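Local coordinates for outer membrane protein OMP121 (Bacteroides thetaiotaomicron, PDB 5FQ8) that probably imports nutrients across the bacterial outer membrane as a TonB-dependent transporter that also binds calcium and magnesium ions, at residues 315-320 and 377-382. Sequence-based numbering, arbitrary orientation.
Sequences AYQKNN and NEYESE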
loop_
_atom_site.group_PDB
_atom_site.type_symbol
_atom_site.label_atom_id
_atom_site.label_comp_id
_atom_site.label_asym_id
_atom_site.label_seq_id
_atom_site.Cartn_x
_atom_site.Cartn_y
_atom_site.Cartn_z
ATOM N N ALA B 315 19.921 20.460 -1.195
ATOM C CA ALA B 315 18.895 20.887 -2.133
ATOM C C ALA B 315 17.545 20.378 -1.670
ATOM O O ALA B 315 17.414 19.214 -1.290
ATOM C CB ALA B 315 19.197 20.391 -3.540
ATOM N N TYR B 316 16.556 21.257 -1.690
ATOM C CA TYR B 316 15.176 20.915 -1.417
ATOM C C TYR B 316 14.328 21.206 -2.639
ATOM O O TYR B 316 14.614 22.133 -3.391
ATOM C CB TYR B 316 14.644 21.706 -0.257
ATOM C CG TYR B 316 13.184 21.507 0.001
ATOM C CD1 TYR B 316 12.743 20.476 0.823
ATOM C CD2 TYR B 316 12.244 22.347 -0.555
ATOM C CE1 TYR B 316 11.412 20.288 1.071
ATOM C CE2 TYR B 316 10.905 22.165 -0.314
ATOM C CZ TYR B 316 10.495 21.133 0.500
ATOM O OH TYR B 316 9.159 20.955 0.741
ATOM N N GLN B 317 13.272 20.422 -2.832
ATOM C CA GLN B 317 12.267 20.818 -3.803
ATOM C C GLN B 317 10.912 20.295 -3.379
ATOM O O GLN B 317 10.808 19.235 -2.775
ATOM C CB GLN B 317 12.613 20.338 -5.210
ATOM C CG GLN B 317 12.483 18.878 -5.468
ATOM C CD GLN B 317 12.974 18.529 -6.847
ATOM O OE1 GLN B 317 14.174 18.449 -7.087
ATOM N NE2 GLN B 317 12.050 18.334 -7.766
ATOM N N LYS B 318 9.877 21.068 -3.667
ATOM C CA LYS B 318 8.510 20.584 -3.571
ATOM C C LYS B 318 7.819 20.858 -4.892
ATOM O O LYS B 318 7.476 22.000 -5.190
ATOM C CB LYS B 318 7.746 21.229 -2.425
ATOM C CG LYS B 318 6.699 20.303 -1.834
ATOM C CD LYS B 318 5.721 21.015 -0.953
ATOM C CE LYS B 318 4.509 21.406 -1.744
ATOM N NZ LYS B 318 3.622 22.329 -1.000
ATOM N N ASN B 319 7.600 19.813 -5.665
ATOM C CA ASN B 319 6.826 19.892 -6.889
ATOM C C ASN B 319 5.383 19.491 -6.644
ATOM O O ASN B 319 5.104 18.555 -5.898
ATOM C CB ASN B 319 7.411 18.977 -7.959
ATOM C CG ASN B 319 8.869 19.232 -8.209
ATOM O OD1 ASN B 319 9.694 19.086 -7.326
ATOM N ND2 ASN B 319 9.198 19.590 -9.429
ATOM N N ASN B 320 4.475 20.214 -7.273
ATOM C CA ASN B 320 3.089 19.813 -7.455
ATOM C C ASN B 320 2.802 19.918 -8.940
ATOM O O ASN B 320 3.270 20.848 -9.595
ATOM C CB ASN B 320 2.115 20.693 -6.684
ATOM C CG ASN B 320 2.260 20.568 -5.195
ATOM O OD1 ASN B 320 3.044 21.278 -4.586
ATOM N ND2 ASN B 320 1.491 19.686 -4.594
ATOM N N ASN B 377 -1.009 15.335 -6.621
ATOM C CA ASN B 377 0.183 14.710 -7.179
ATOM C C ASN B 377 1.387 15.550 -6.755
ATOM O O ASN B 377 1.925 16.354 -7.511
ATOM C CB ASN B 377 0.106 14.578 -8.695
ATOM C CG ASN B 377 1.276 13.848 -9.257
ATOM O OD1 ASN B 377 2.108 13.330 -8.524
ATOM N ND2 ASN B 377 1.356 13.795 -10.564
ATOM N N GLU B 378 1.844 15.321 -5.534
ATOM C CA GLU B 378 2.877 16.134 -4.916
ATOM C C GLU B 378 4.183 15.362 -4.858
ATOM O O GLU B 378 4.194 14.136 -4.869
ATOM C CB GLU B 378 2.437 16.552 -3.518
ATOM C CG GLU B 378 3.310 17.581 -2.849
ATOM C CD GLU B 378 2.836 17.919 -1.471
ATOM O OE1 GLU B 378 1.718 18.450 -1.344
ATOM O OE2 GLU B 378 3.581 17.640 -0.515
ATOM N N TYR B 379 5.289 16.088 -4.846
ATOM C CA TYR B 379 6.607 15.491 -4.688
ATOM C C TYR B 379 7.431 16.407 -3.807
ATOM O O TYR B 379 7.438 17.618 -4.012
ATOM C CB TYR B 379 7.282 15.284 -6.035
ATOM C CG TYR B 379 8.637 14.619 -6.033
ATOM C CD1 TYR B 379 8.758 13.246 -6.077
ATOM C CD2 TYR B 379 9.794 15.368 -6.058
ATOM C CE1 TYR B 379 9.994 12.642 -6.114
ATOM C CE2 TYR B 379 11.030 14.772 -6.093
ATOM C CZ TYR B 379 11.125 13.408 -6.118
ATOM O OH TYR B 379 12.357 12.811 -6.149
ATOM N N GLU B 380 8.086 15.831 -2.814
ATOM C CA GLU B 380 9.026 16.539 -1.963
ATOM C C GLU B 380 10.329 15.766 -1.955
ATOM O O GLU B 380 10.325 14.540 -1.869
ATOM C CB GLU B 380 8.493 16.701 -0.547
ATOM C CG GLU B 380 9.471 17.421 0.350
ATOM C CD GLU B 380 9.013 17.594 1.768
ATOM O OE1 GLU B 380 8.026 18.307 2.004
ATOM O OE2 GLU B 380 9.663 17.024 2.652
ATOM N N SER B 381 11.441 16.470 -2.072
ATOM C CA SER B 381 12.736 15.819 -2.189
ATOM C C SER B 381 13.761 16.536 -1.327
ATOM O O SER B 381 13.731 17.759 -1.209
ATOM C CB SER B 381 13.182 15.797 -3.645
ATOM O OG SER B 381 14.552 15.510 -3.759
ATOM N N GLU B 382 14.657 15.775 -0.718
ATOM C CA GLU B 382 15.766 16.324 0.043
ATOM C C GLU B 382 17.042 15.685 -0.464
ATOM O O GLU B 382 17.061 14.494 -0.738
ATOM C CB GLU B 382 15.588 16.068 1.530
ATOM C CG GLU B 382 14.990 17.240 2.290
ATOM C CD GLU B 382 14.522 16.883 3.679
ATOM O OE1 GLU B 382 13.603 16.044 3.809
ATOM O OE2 GLU B 382 15.082 17.448 4.639
HETATM O O HOH W 1 16.403 17.780 -3.396
#
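Two neighbouring antiparallel strands of the outer-membrane beta-barrel wall meet where Gln317 and Asn319 face Ser381 and Tyr379 as hydrogen-bonded pairs. Reciprocal backbone bonds close each pair: Ser381 N gives to Gln317 O at 2.9 Å, and Tyr379 N gives to Asn319 O at 2.7 Å. Between them, Lys318 and Glu380 form a non-hydrogen-bonded pair, where Lys318 CA lies 3.2 Å from Tyr379 O in a CA-H...O contact. Side chains alternate between the two surfaces of the wall, as in TonB-dependent receptors, whose barrel encloses a plug domain. Tyr316, Lys318, Asn320, Glu378, Glu380 and Glu382 take one surface. With CG anti to the backbone N (chi1 174°), the Tyr316 ring is carried along this surface to the Glu380 side chain, which it crosses at a slant, CE1 of the ring 3.5 Å from Glu380 CG. Its OH donates to Glu380 OE1 at 3.1 Å, arriving from above the carboxylate, whose plane is turned 54° from the ring. The other oxygen of Glu380 forms a salt bridge with Arg453 of the second subunit, which also pairs with Glu382, so the part of this surface around Tyr316, Glu380 and Glu382 lies against that subunit. A phenylalanine in place of Tyr316 has no hydroxyl to give to Glu380 OE1, and would probably leave the carboxylate less firmly oriented toward that arginine. Further along, Asn320 lies beside Glu378, its ND2 against Glu378 CG and in a weak hydrogen bond to Glu378 OE1. On the opposite, plug-facing surface, Gln317 NE2 donates to Asn319 OD1, and this amide oxygen sits at the edge of the Tyr379 ring, 3.9 Å from CD2. Phe126, within the plug domain, stacks on Tyr379, while a water links Ala315 O to Ser381 OG on the same surface.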